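Local coordinates for protein rRNA adenine N-6-methyltransferase (Saccharopolyspora erythraea, PDB 6NVM) that dimethylates a single adenine of 23S ribosomal RNA on its N6 atom with S-adenosyl-L-methionine, conferring resistance to macrolide, lincosamide and streptogramin B antibiotics, at residues P134-G139 with I159-M164; I141-T146 with V165-F170; E169-R174 with D212-R217; L191-F196 with R217-A222. All coordinates share one frame; numbering follows the deposited sequence. Where two conformers were deposited one is given.

The four contacts follow one sheet of the class I methyltransferase fold, whose seven strands run in the order 3-2-1-4-5-7-6. Contact 1 pairs neighbouring parallel strands 135-140 and 159-167. Contact 2, its centre about 16 Å away, crosses it along the chain and carries on where those two strands end, beside the predicted cofactor site. Contact 3 lies about 7 Å from contact 2, centre to centre, shares Glu169 and Phe170 with it, and lays helix 168-175 on strand 213-220. Contact 4 pairs that strand with edge strand 192-200, about 14 Å from contact 3. Together they join the four strands at one end of the sheet; predicted cofactor residues Gly78 and Ala140 lie close to contact 1.

Contact 1 (P134-G139 with I159-M164); sequences PFAFVG and IETATM
Phe135 lays its ring over the side chain of Ile159, and Phe137, two residues on, meets Met164 at the far end of the other strand segment; both pairs belong to the tightly filled face of two neighbouring parallel strands. The CG1 of Ile159 stands 4.2 Å from the centroid of the Phe135 ring, over the face but shifted toward the rim, a CH-pi contact. Phe135 can meet it because chi1 of 76° turns the ring over the neighbouring strand. Phe137 instead presents an edge: Met164 CG lies in the ring plane, 3.7 Å from Phe137 CE2, in one of two deposited conformers of Met164, so this contact is less certain; Ala162 CB adds to the same edge. Helix 146-155 covers this face, with Cys153 on Phe137, Ile159 and Ala162. Backbone bonds knit the strands: Glu160 N to Phe135 O at 2.8 Å, then Phe137 N to Thr161 O, Thr163 N to Phe137 O and Gly139 N to Thr163 O.

The other face is more polar. Water 1 gives a proton to Phe137 O at 2.9 Å and is hydrogen-bonded to Thr161 OG1 and Thr163 OG1, each at 2.8 Å. Thr161 OG1 also bonds Ala66 O. The loose end is solvent-facing: exposed Pro134 CB comes only within 3.9 Å of Glu160 OE2, an oxygen whose salt bridge is to Arg69.

Phe137 O thus takes both a backbone N-H and a water proton, and the water links it to the two threonine hydroxyls of the neighbouring strand, while the face of Phe135 and Phe137 is packed with apolar side chains.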
# COMPACT_ATOMS: atom_id res chain seq x y z
N PRO A 134 -14.93 -8.15 -4.95
CA PRO A 134 -13.55 -7.79 -5.30
C PRO A 134 -13.52 -6.46 -6.04
O PRO A 134 -14.42 -6.14 -6.83
CB PRO A 134 -13.08 -8.95 -6.18
CG PRO A 134 -13.98 -10.09 -5.82
CD PRO A 134 -15.30 -9.47 -5.49
N PHE A 135 -12.48 -5.67 -5.79
CA PHE A 135 -12.36 -4.36 -6.40
C PHE A 135 -10.91 -3.93 -6.33
O PHE A 135 -10.08 -4.54 -5.65
CB PHE A 135 -13.26 -3.33 -5.71
CG PHE A 135 -12.73 -2.87 -4.37
CD1 PHE A 135 -12.85 -3.67 -3.25
CD2 PHE A 135 -12.10 -1.63 -4.25
CE1 PHE A 135 -12.36 -3.25 -2.02
CE2 PHE A 135 -11.61 -1.21 -3.01
CZ PHE A 135 -11.74 -2.03 -1.90
N ALA A 136 -10.60 -2.86 -7.06
CA ALA A 136 -9.30 -2.23 -7.03
C ALA A 136 -9.46 -0.77 -6.63
O ALA A 136 -10.47 -0.13 -6.93
CB ALA A 136 -8.60 -2.32 -8.39
N PHE A 137 -8.45 -0.25 -5.93
CA PHE A 137 -8.38 1.16 -5.58
C PHE A 137 -7.26 1.82 -6.38
O PHE A 137 -6.18 1.25 -6.52
CB PHE A 137 -8.11 1.37 -4.09
CG PHE A 137 -7.81 2.79 -3.73
CD1 PHE A 137 -8.84 3.70 -3.54
CD2 PHE A 137 -6.51 3.24 -3.63
CE1 PHE A 137 -8.58 5.02 -3.22
CE2 PHE A 137 -6.24 4.56 -3.30
CZ PHE A 137 -7.28 5.45 -3.10
N VAL A 138 -7.53 3.01 -6.90
CA VAL A 138 -6.52 3.85 -7.54
C VAL A 138 -6.65 5.25 -6.98
O VAL A 138 -7.77 5.75 -6.82
CB VAL A 138 -6.68 3.87 -9.08
CG1 VAL A 138 -5.64 4.77 -9.71
CG2 VAL A 138 -6.57 2.47 -9.64
N GLY A 139 -5.53 5.90 -6.68
CA GLY A 139 -5.63 7.21 -6.08
C GLY A 139 -4.36 8.03 -6.21
O GLY A 139 -3.25 7.50 -6.17
N ILE A 159 -10.44 -6.16 -1.26
CA ILE A 159 -9.59 -5.45 -2.21
C ILE A 159 -8.64 -6.44 -2.87
O ILE A 159 -8.20 -7.42 -2.26
CB ILE A 159 -8.81 -4.32 -1.51
CG1 ILE A 159 -8.20 -3.37 -2.54
CG2 ILE A 159 -7.71 -4.88 -0.61
CD1 ILE A 159 -7.71 -2.06 -1.95
N GLU A 160 -8.35 -6.20 -4.15
CA GLU A 160 -7.32 -6.95 -4.87
C GLU A 160 -6.02 -6.17 -4.93
O GLU A 160 -4.99 -6.64 -4.44
CB GLU A 160 -7.78 -7.28 -6.30
CG GLU A 160 -8.83 -8.35 -6.36
CD GLU A 160 -8.96 -8.96 -7.75
OE1 GLU A 160 -8.30 -8.47 -8.69
OE2 GLU A 160 -9.71 -9.95 -7.89
N THR A 161 -6.05 -4.97 -5.52
CA THR A 161 -4.87 -4.13 -5.64
C THR A 161 -5.22 -2.70 -5.27
O THR A 161 -6.37 -2.27 -5.40
CB THR A 161 -4.29 -4.14 -7.05
OG1 THR A 161 -5.21 -3.49 -7.94
CG2 THR A 161 -4.03 -5.55 -7.51
N ALA A 162 -4.21 -1.98 -4.79
CA ALA A 162 -4.31 -0.55 -4.53
C ALA A 162 -3.11 0.10 -5.18
O ALA A 162 -1.97 -0.23 -4.85
CB ALA A 162 -4.36 -0.25 -3.03
N THR A 163 -3.37 1.01 -6.12
CA THR A 163 -2.33 1.70 -6.86
C THR A 163 -2.40 3.17 -6.47
O THR A 163 -3.46 3.80 -6.62
CB THR A 163 -2.51 1.51 -8.36
OG1 THR A 163 -2.48 0.12 -8.67
CG2 THR A 163 -1.42 2.22 -9.15
N MET A 164 -1.30 3.72 -5.98
CA MET A 164 -1.31 5.03 -5.37
C MET A 164 -0.12 5.85 -5.84
O MET A 164 1.00 5.33 -5.96
CB MET A 164 -1.27 4.93 -3.84
CG MET A 164 -2.55 4.41 -3.23
SD MET A 164 -2.34 3.95 -1.50
CE MET A 164 -1.41 2.43 -1.66
O HOH W 1 -5.08 -0.72 -8.29

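Contact 2 (I141-T146 with V165-F170)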
# COMPACT_ATOMS: atom_id res chain seq x y z
N ILE A 141 -2.86 10.74 -3.88
CA ILE A 141 -3.13 10.98 -2.46
C ILE A 141 -2.41 12.26 -2.03
O ILE A 141 -1.18 12.34 -2.18
CB ILE A 141 -2.69 9.79 -1.61
CG1 ILE A 141 -3.14 8.47 -2.25
CG2 ILE A 141 -3.26 9.93 -0.21
CD1 ILE A 141 -4.63 8.40 -2.56
N PRO A 142 -3.11 13.24 -1.47
CA PRO A 142 -2.42 14.38 -0.85
C PRO A 142 -1.54 13.94 0.31
O PRO A 142 -1.77 12.92 0.96
CB PRO A 142 -3.58 15.27 -0.35
CG PRO A 142 -4.74 14.88 -1.18
CD PRO A 142 -4.57 13.43 -1.50
N TYR A 143 -0.52 14.76 0.58
CA TYR A 143 0.53 14.38 1.52
C TYR A 143 -0.02 14.04 2.90
O TYR A 143 0.45 13.10 3.55
CB TYR A 143 1.56 15.51 1.62
CG TYR A 143 2.23 15.64 2.97
CD1 TYR A 143 3.24 14.77 3.35
CD2 TYR A 143 1.85 16.64 3.86
CE1 TYR A 143 3.85 14.89 4.59
CE2 TYR A 143 2.46 16.76 5.09
CZ TYR A 143 3.46 15.89 5.45
OH TYR A 143 4.07 16.01 6.68
N GLY A 144 -1.02 14.79 3.37
CA GLY A 144 -1.44 14.70 4.76
C GLY A 144 -2.33 13.53 5.13
O GLY A 144 -2.63 13.37 6.32
N ILE A 145 -2.78 12.72 4.17
CA ILE A 145 -3.69 11.62 4.48
C ILE A 145 -3.20 10.31 3.86
O ILE A 145 -3.98 9.36 3.71
CB ILE A 145 -5.12 11.93 3.99
CG1 ILE A 145 -5.12 12.25 2.50
CG2 ILE A 145 -5.72 13.08 4.80
CD1 ILE A 145 -6.48 12.07 1.82
N THR A 146 -1.92 10.24 3.52
CA THR A 146 -1.42 9.06 2.81
C THR A 146 -1.53 7.81 3.68
O THR A 146 -2.00 6.77 3.23
CB THR A 146 0.02 9.28 2.35
OG1 THR A 146 0.13 10.56 1.72
CG2 THR A 146 0.42 8.21 1.33
N VAL A 165 -0.37 7.13 -6.11
CA VAL A 165 0.67 8.12 -6.32
C VAL A 165 0.86 8.83 -4.99
O VAL A 165 -0.08 9.44 -4.46
CB VAL A 165 0.29 9.12 -7.43
CG1 VAL A 165 1.39 10.16 -7.60
CG2 VAL A 165 0.03 8.38 -8.72
N THR A 166 2.06 8.73 -4.43
CA THR A 166 2.39 9.31 -3.13
C THR A 166 3.68 10.11 -3.26
O THR A 166 4.33 10.12 -4.30
CB THR A 166 2.55 8.23 -2.05
OG1 THR A 166 3.75 7.48 -2.29
CG2 THR A 166 1.36 7.28 -2.06
N GLN A 167 4.06 10.78 -2.17
CA GLN A 167 5.39 11.35 -2.12
C GLN A 167 6.43 10.24 -2.25
O GLN A 167 6.19 9.10 -1.85
CB GLN A 167 5.61 12.13 -0.82
CG GLN A 167 4.85 13.45 -0.76
CD GLN A 167 5.27 14.31 0.41
OE1 GLN A 167 5.98 13.86 1.31
NE2 GLN A 167 4.84 15.57 0.40
N LEU A 168 7.58 10.59 -2.82
CA LEU A 168 8.61 9.59 -3.11
C LEU A 168 9.09 8.90 -1.84
O LEU A 168 9.20 7.67 -1.79
CB LEU A 168 9.78 10.25 -3.84
CG LEU A 168 10.99 9.36 -4.14
CD1 LEU A 168 10.60 8.17 -5.01
CD2 LEU A 168 12.09 10.18 -4.81
N GLU A 169 9.40 9.68 -0.80
CA GLU A 169 10.00 9.07 0.39
C GLU A 169 9.02 8.14 1.10
O GLU A 169 9.42 7.09 1.61
CB GLU A 169 10.51 10.16 1.34
CG GLU A 169 11.85 10.75 0.92
CD GLU A 169 12.95 9.69 0.84
OE1 GLU A 169 12.86 8.68 1.56
OE2 GLU A 169 13.89 9.87 0.04
N PHE A 170 7.74 8.51 1.13
CA PHE A 170 6.74 7.63 1.70
C PHE A 170 6.73 6.28 1.00
O PHE A 170 6.70 5.22 1.64
CB PHE A 170 5.36 8.29 1.62
CG PHE A 170 4.25 7.44 2.17
CD1 PHE A 170 3.65 6.46 1.38
CD2 PHE A 170 3.82 7.61 3.47
CE1 PHE A 170 2.63 5.67 1.89
CE2 PHE A 170 2.80 6.83 3.99
CZ PHE A 170 2.20 5.86 3.20
O HOH W 2 2.08 11.15 -0.20
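The loop that follows strand 135-140, with its Ile-Pro-Tyr sequence, occupies the position of motif IV in N6-adenine methyltransferases, and here it meets the end of strand 159-167 and the start of helix 168-175. Parallel pairing persists into the loop through one straight bond, Ile141 N to Val165 O, 3.1 Å long with 171° at the hydrogen. Further along, Thr146, at the start of helix 146-155, faces Phe170. Its methyl CG2 sits over one face of the Phe170 ring, 3.5 Å from the centroid, and also touches Thr166 CG2 at 3.6 Å. With chi1 of -47°, the hydroxyl lies beside the backbone N while the methyl is left to reach across to the ring.

Thr146 OG1 is close to Pro142 O and Tyr143 O, each at 3.1 Å, but which of them receives its proton is unsettled. Water 2 bonds this hydroxyl and accepts from Gln167 N at 2.8 Å, bridging the first residue of helix 146-155 and the N-cap residue of helix 168-175. Thr166 OG1 donates to Gln167 O, the carbonyl of the next residue, at the turn into helix 168-175.

At the outer end the Gln167 amide lies obliquely against exposed Tyr143, NE2 being 3.5 Å from Tyr143 CD1 and the ring and amide planes 22° apart. Tyr143 is poorly ordered, so this packing is tentative. Val165 borders Ala140 and Leu53, both predicted to bind S-adenosyl-L-methionine, and the arrangement is that of the motif IV loop, which follows strand 4 and packs beside the end of strand 5 in this superfamily.

Contact 3 (E169-R174 with D212-R217)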
# COMPACT_ATOMS: atom_id res chain seq x y z
N GLU A 169 9.40 9.68 -0.80
CA GLU A 169 10.00 9.07 0.39
C GLU A 169 9.02 8.14 1.10
O GLU A 169 9.42 7.09 1.61
CB GLU A 169 10.51 10.16 1.34
CG GLU A 169 11.85 10.75 0.92
CD GLU A 169 12.95 9.69 0.84
OE1 GLU A 169 12.86 8.68 1.56
OE2 GLU A 169 13.89 9.87 0.04
N PHE A 170 7.74 8.51 1.13
CA PHE A 170 6.74 7.63 1.70
C PHE A 170 6.73 6.28 1.00
O PHE A 170 6.70 5.22 1.64
CB PHE A 170 5.36 8.29 1.62
CG PHE A 170 4.25 7.44 2.17
CD1 PHE A 170 3.65 6.46 1.38
CD2 PHE A 170 3.82 7.61 3.47
CE1 PHE A 170 2.63 5.67 1.89
CE2 PHE A 170 2.80 6.83 3.99
CZ PHE A 170 2.20 5.86 3.20
N ALA A 171 6.76 6.30 -0.34
CA ALA A 171 6.69 5.06 -1.11
C ALA A 171 7.94 4.21 -0.91
O ALA A 171 7.86 2.98 -0.86
CB ALA A 171 6.48 5.38 -2.59
N ARG A 172 9.11 4.85 -0.83
CA ARG A 172 10.34 4.10 -0.64
C ARG A 172 10.35 3.37 0.70
O ARG A 172 10.73 2.20 0.78
CB ARG A 172 11.55 5.03 -0.75
CG ARG A 172 11.85 5.50 -2.17
CD ARG A 172 13.24 6.11 -2.24
NE ARG A 172 13.56 6.63 -3.57
CZ ARG A 172 14.70 7.25 -3.87
NH1 ARG A 172 15.63 7.41 -2.95
NH2 ARG A 172 14.90 7.69 -5.11
N LYS A 173 9.93 4.05 1.77
CA LYS A 173 9.93 3.41 3.08
C LYS A 173 8.95 2.25 3.12
O LYS A 173 9.27 1.16 3.62
CB LYS A 173 9.59 4.44 4.17
CG LYS A 173 10.04 4.01 5.56
CD LYS A 173 9.50 4.92 6.66
CE LYS A 173 8.03 4.64 6.96
NZ LYS A 173 7.64 5.10 8.32
N ARG A 174 7.73 2.45 2.59
CA ARG A 174 6.70 1.43 2.67
C ARG A 174 6.97 0.24 1.77
O ARG A 174 6.36 -0.82 1.96
CB ARG A 174 5.33 2.04 2.32
CG ARG A 174 4.85 3.12 3.28
CD ARG A 174 4.61 2.58 4.69
NE ARG A 174 4.10 3.61 5.60
CZ ARG A 174 2.82 3.76 5.95
NH1 ARG A 174 1.88 2.94 5.49
NH2 ARG A 174 2.48 4.73 6.79
N ASP A 212 9.43 15.09 -5.10
CA ASP A 212 9.00 14.16 -6.12
C ASP A 212 8.01 13.16 -5.55
O ASP A 212 7.86 13.01 -4.33
CB ASP A 212 10.21 13.42 -6.70
CG ASP A 212 11.19 14.36 -7.37
OD1 ASP A 212 10.74 15.25 -8.12
OD2 ASP A 212 12.40 14.22 -7.12
N SER A 213 7.32 12.47 -6.45
CA SER A 213 6.31 11.49 -6.07
C SER A 213 6.73 10.11 -6.57
O SER A 213 7.83 9.93 -7.10
CB SER A 213 4.94 11.90 -6.64
OG SER A 213 4.49 13.12 -6.08
N ALA A 214 5.84 9.14 -6.41
CA ALA A 214 6.11 7.78 -6.83
C ALA A 214 4.78 7.06 -6.99
O ALA A 214 3.77 7.44 -6.40
CB ALA A 214 7.01 7.05 -5.83
N ILE A 215 4.80 6.02 -7.82
CA ILE A 215 3.70 5.07 -7.89
C ILE A 215 4.09 3.86 -7.06
O ILE A 215 5.17 3.28 -7.25
CB ILE A 215 3.40 4.65 -9.34
CG1 ILE A 215 3.07 5.88 -10.20
CG2 ILE A 215 2.23 3.66 -9.37
CD1 ILE A 215 3.07 5.60 -11.68
N MET A 216 3.22 3.48 -6.13
CA MET A 216 3.39 2.26 -5.36
C MET A 216 2.09 1.46 -5.43
O MET A 216 1.02 2.02 -5.67
CB MET A 216 3.76 2.56 -3.89
CG MET A 216 2.70 3.33 -3.11
SD MET A 216 3.13 3.55 -1.37
CE MET A 216 3.11 1.85 -0.80
N ARG A 217 2.21 0.16 -5.21
CA ARG A 217 1.08 -0.74 -5.33
C ARG A 217 1.07 -1.74 -4.18
O ARG A 217 2.12 -2.27 -3.81
CB ARG A 217 1.11 -1.49 -6.67
CG ARG A 217 -0.01 -2.50 -6.87
CD ARG A 217 0.01 -3.06 -8.30
NE ARG A 217 1.32 -3.62 -8.63
CZ ARG A 217 1.71 -3.96 -9.85
NH1 ARG A 217 0.90 -3.80 -10.88
NH2 ARG A 217 2.93 -4.46 -10.04
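Met216 reaches from strand 213-220 to Ala171, Phe170 and Arg174 on helix 168-175, an apolar helix-on-sheet contact of the Rossmann-like class I methyltransferase fold. The axes of the two short segments approach to 7.6 Å and run 37° apart. Taken outward, Met216 CB faces Ala171 CB at 4.1 Å. CB points to the helix, and chi1 of 63° places CG between the backbone N and the carbonyl carbon. The sulfur settles beside the helix backbone, with SD 3.9 Å from Ala171 CA. The same SD meets Phe170 at the ring edge, near the ring plane and 3.9 Å from CE1: a Met-aromatic contact in which the two side chains cross at about a right angle. A bend at chi3 of -65° then turns the methyl away from the ring, so that Met216 CE ends against Arg174 CB at 3.8 Å and also packs near Trp194 of strand 192-200.

Two residues toward the start of the strand, small residues let helix and sheet come close: Ala171 CB and Ala214 CB touch at 3.7 Å. Thr166 of strand 159-167 lies against Ala171 too, so the helix sits across two strands.

Arg174 shares its CB with this packing, but the end of its side chain leads elsewhere; the side chain lies about 4 Å from a bound sulfate ion, probably from the crystallisation liquor. Its chain folds at CG over the face of the Phe170 ring remote from Thr146, and Phe170 CZ in turn stands 3.5 Å above the centre of the Arg174 guanidinium plane.

Contact 4 (L191-F196 with R217-A222)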
# COMPACT_ATOMS: atom_id res chain seq x y z
N LEU A 191 -0.06 -10.87 4.39
CA LEU A 191 -1.33 -10.65 3.69
C LEU A 191 -1.19 -9.83 2.42
O LEU A 191 -1.99 -10.02 1.50
CB LEU A 191 -2.33 -9.95 4.61
CG LEU A 191 -2.70 -10.62 5.93
CD1 LEU A 191 -3.77 -9.81 6.67
CD2 LEU A 191 -3.17 -12.04 5.70
N PHE A 192 -0.20 -8.94 2.35
CA PHE A 192 -0.06 -7.99 1.25
C PHE A 192 1.36 -7.96 0.71
O PHE A 192 2.33 -7.97 1.48
CB PHE A 192 -0.42 -6.58 1.69
CG PHE A 192 -1.89 -6.31 1.72
CD1 PHE A 192 -2.63 -6.60 2.85
CD2 PHE A 192 -2.52 -5.76 0.62
CE1 PHE A 192 -3.99 -6.36 2.88
CE2 PHE A 192 -3.87 -5.51 0.65
CZ PHE A 192 -4.60 -5.82 1.78
N GLU A 193 1.48 -7.91 -0.61
CA GLU A 193 2.72 -7.50 -1.26
C GLU A 193 2.74 -5.98 -1.37
O GLU A 193 1.70 -5.35 -1.61
CB GLU A 193 2.83 -8.14 -2.65
CG GLU A 193 2.66 -9.66 -2.67
CD GLU A 193 2.55 -10.23 -4.09
OE1 GLU A 193 2.44 -9.45 -5.05
OE2 GLU A 193 2.59 -11.47 -4.23
N TRP A 194 3.91 -5.39 -1.14
CA TRP A 194 4.13 -3.95 -1.27
C TRP A 194 5.19 -3.76 -2.34
O TRP A 194 6.30 -4.27 -2.21
CB TRP A 194 4.59 -3.32 0.05
CG TRP A 194 3.65 -3.44 1.23
CD1 TRP A 194 3.24 -4.59 1.84
CD2 TRP A 194 3.04 -2.37 1.95
NE1 TRP A 194 2.40 -4.30 2.89
CE2 TRP A 194 2.26 -2.94 2.98
CE3 TRP A 194 3.07 -0.97 1.82
CZ2 TRP A 194 1.52 -2.17 3.87
CZ3 TRP A 194 2.32 -0.21 2.71
CH2 TRP A 194 1.56 -0.81 3.72
N GLU A 195 4.85 -3.01 -3.39
CA GLU A 195 5.71 -2.93 -4.57
C GLU A 195 5.94 -1.47 -4.94
O GLU A 195 4.99 -0.68 -5.01
CB GLU A 195 5.09 -3.71 -5.73
CG GLU A 195 4.92 -5.20 -5.44
CD GLU A 195 4.14 -5.95 -6.52
OE1 GLU A 195 3.59 -5.30 -7.43
OE2 GLU A 195 4.08 -7.20 -6.44
N PHE A 196 7.21 -1.12 -5.17
CA PHE A 196 7.58 0.20 -5.68
C PHE A 196 7.57 0.13 -7.20
O PHE A 196 8.29 -0.69 -7.79
CB PHE A 196 8.96 0.61 -5.16
CG PHE A 196 9.39 1.98 -5.59
CD1 PHE A 196 9.10 3.08 -4.81
CD2 PHE A 196 10.09 2.16 -6.77
CE1 PHE A 196 9.50 4.34 -5.20
CE2 PHE A 196 10.49 3.42 -7.17
CZ PHE A 196 10.19 4.51 -6.38
N ARG A 217 2.21 0.16 -5.21
CA ARG A 217 1.08 -0.74 -5.33
C ARG A 217 1.07 -1.74 -4.18
O ARG A 217 2.12 -2.27 -3.81
CB ARG A 217 1.11 -1.49 -6.67
CG ARG A 217 -0.01 -2.50 -6.87
CD ARG A 217 0.01 -3.06 -8.30
NE ARG A 217 1.32 -3.62 -8.63
CZ ARG A 217 1.71 -3.96 -9.85
NH1 ARG A 217 0.90 -3.80 -10.88
NH2 ARG A 217 2.93 -4.46 -10.04
N LEU A 218 -0.11 -1.95 -3.61
CA LEU A 218 -0.38 -3.06 -2.71
C LEU A 218 -1.16 -4.13 -3.46
O LEU A 218 -2.07 -3.81 -4.22
CB LEU A 218 -1.19 -2.62 -1.49
CG LEU A 218 -0.72 -1.42 -0.69
CD1 LEU A 218 -1.63 -1.21 0.52
CD2 LEU A 218 0.71 -1.61 -0.25
N ARG A 219 -0.79 -5.39 -3.26
CA ARG A 219 -1.56 -6.51 -3.79
C ARG A 219 -1.93 -7.41 -2.62
O ARG A 219 -1.05 -7.89 -1.90
CB ARG A 219 -0.77 -7.31 -4.84
CG ARG A 219 -0.11 -6.46 -5.92
CD ARG A 219 0.58 -7.30 -6.98
NE ARG A 219 -0.39 -7.99 -7.82
CZ ARG A 219 -0.81 -9.24 -7.64
NH1 ARG A 219 -0.32 -9.98 -6.65
NH2 ARG A 219 -1.72 -9.75 -8.46
N ARG A 220 -3.23 -7.63 -2.43
CA ARG A 220 -3.68 -8.59 -1.43
C ARG A 220 -3.43 -10.00 -1.95
O ARG A 220 -3.95 -10.37 -3.02
CB ARG A 220 -5.15 -8.39 -1.10
CG ARG A 220 -5.60 -9.14 0.15
CD ARG A 220 -7.04 -8.85 0.49
NE ARG A 220 -7.95 -9.50 -0.44
CZ ARG A 220 -8.25 -10.80 -0.41
NH1 ARG A 220 -7.71 -11.59 0.50
NH2 ARG A 220 -9.09 -11.30 -1.31
N ARG A 221 -2.64 -10.79 -1.22
CA ARG A 221 -2.27 -12.12 -1.68
C ARG A 221 -3.50 -13.02 -1.75
O ARG A 221 -4.33 -13.05 -0.83
CB ARG A 221 -1.24 -12.75 -0.74
CG ARG A 221 0.02 -11.93 -0.53
CD ARG A 221 0.97 -12.63 0.45
NE ARG A 221 2.13 -11.80 0.78
CZ ARG A 221 3.25 -11.74 0.06
NH1 ARG A 221 3.38 -12.45 -1.05
NH2 ARG A 221 4.23 -10.94 0.46
N ALA A 222 -3.60 -13.77 -2.85
CA ALA A 222 -4.70 -14.72 -2.99
C ALA A 222 -4.67 -15.75 -1.86
O ALA A 222 -5.72 -16.09 -1.30
CB ALA A 222 -4.63 -15.41 -4.35
O HOH W 3 -3.79 -12.13 1.71
O HOH W 4 1.63 -14.20 -2.42
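Glu195 and Arg217 form the shortest salt bridge here: Arg217 NH2 meets Glu195 OE1 at 2.8 Å nearly along its C-O axis, in one of two deposited conformers of Glu195, with NE adding a weak bond. Arg217 NH1 goes to Thr65 O. Next along this face, Glu193 OE1 takes a bond from Arg219 NH1 at 3.2 Å, from above the carboxylate plane, while Arg219 NE pairs with Glu67. Glu193 also lies over a face of the Arg221 guanidinium, its CG 3.3 Å from NH1; OE2 contributes charge alone, and Arg221 NE bonds Trp189 O.

Backbone bonds join Glu193 with Arg219 and Glu195 with Arg217 as hydrogen-bonded antiparallel pairs. This is the hairpin of strands 6 and 7 in the methyltransferase sheet, strand 7 inserted antiparallel beside strand 5. Arg221 N prolongs the pairing to Leu191 O at 2.9 Å, and water 3 donates to Leu191 O and Arg221 O.

Aromatic contacts fill the opposite face, under Leu154 of helix 146-155. Leu218 CD2 rests over the six-membered ring of Trp194, 3.5 Å from its centroid, and Arg220 CG over the Phe192 ring at 4.2 Å from the centroid, while Arg220 NE bonds Ile159 O.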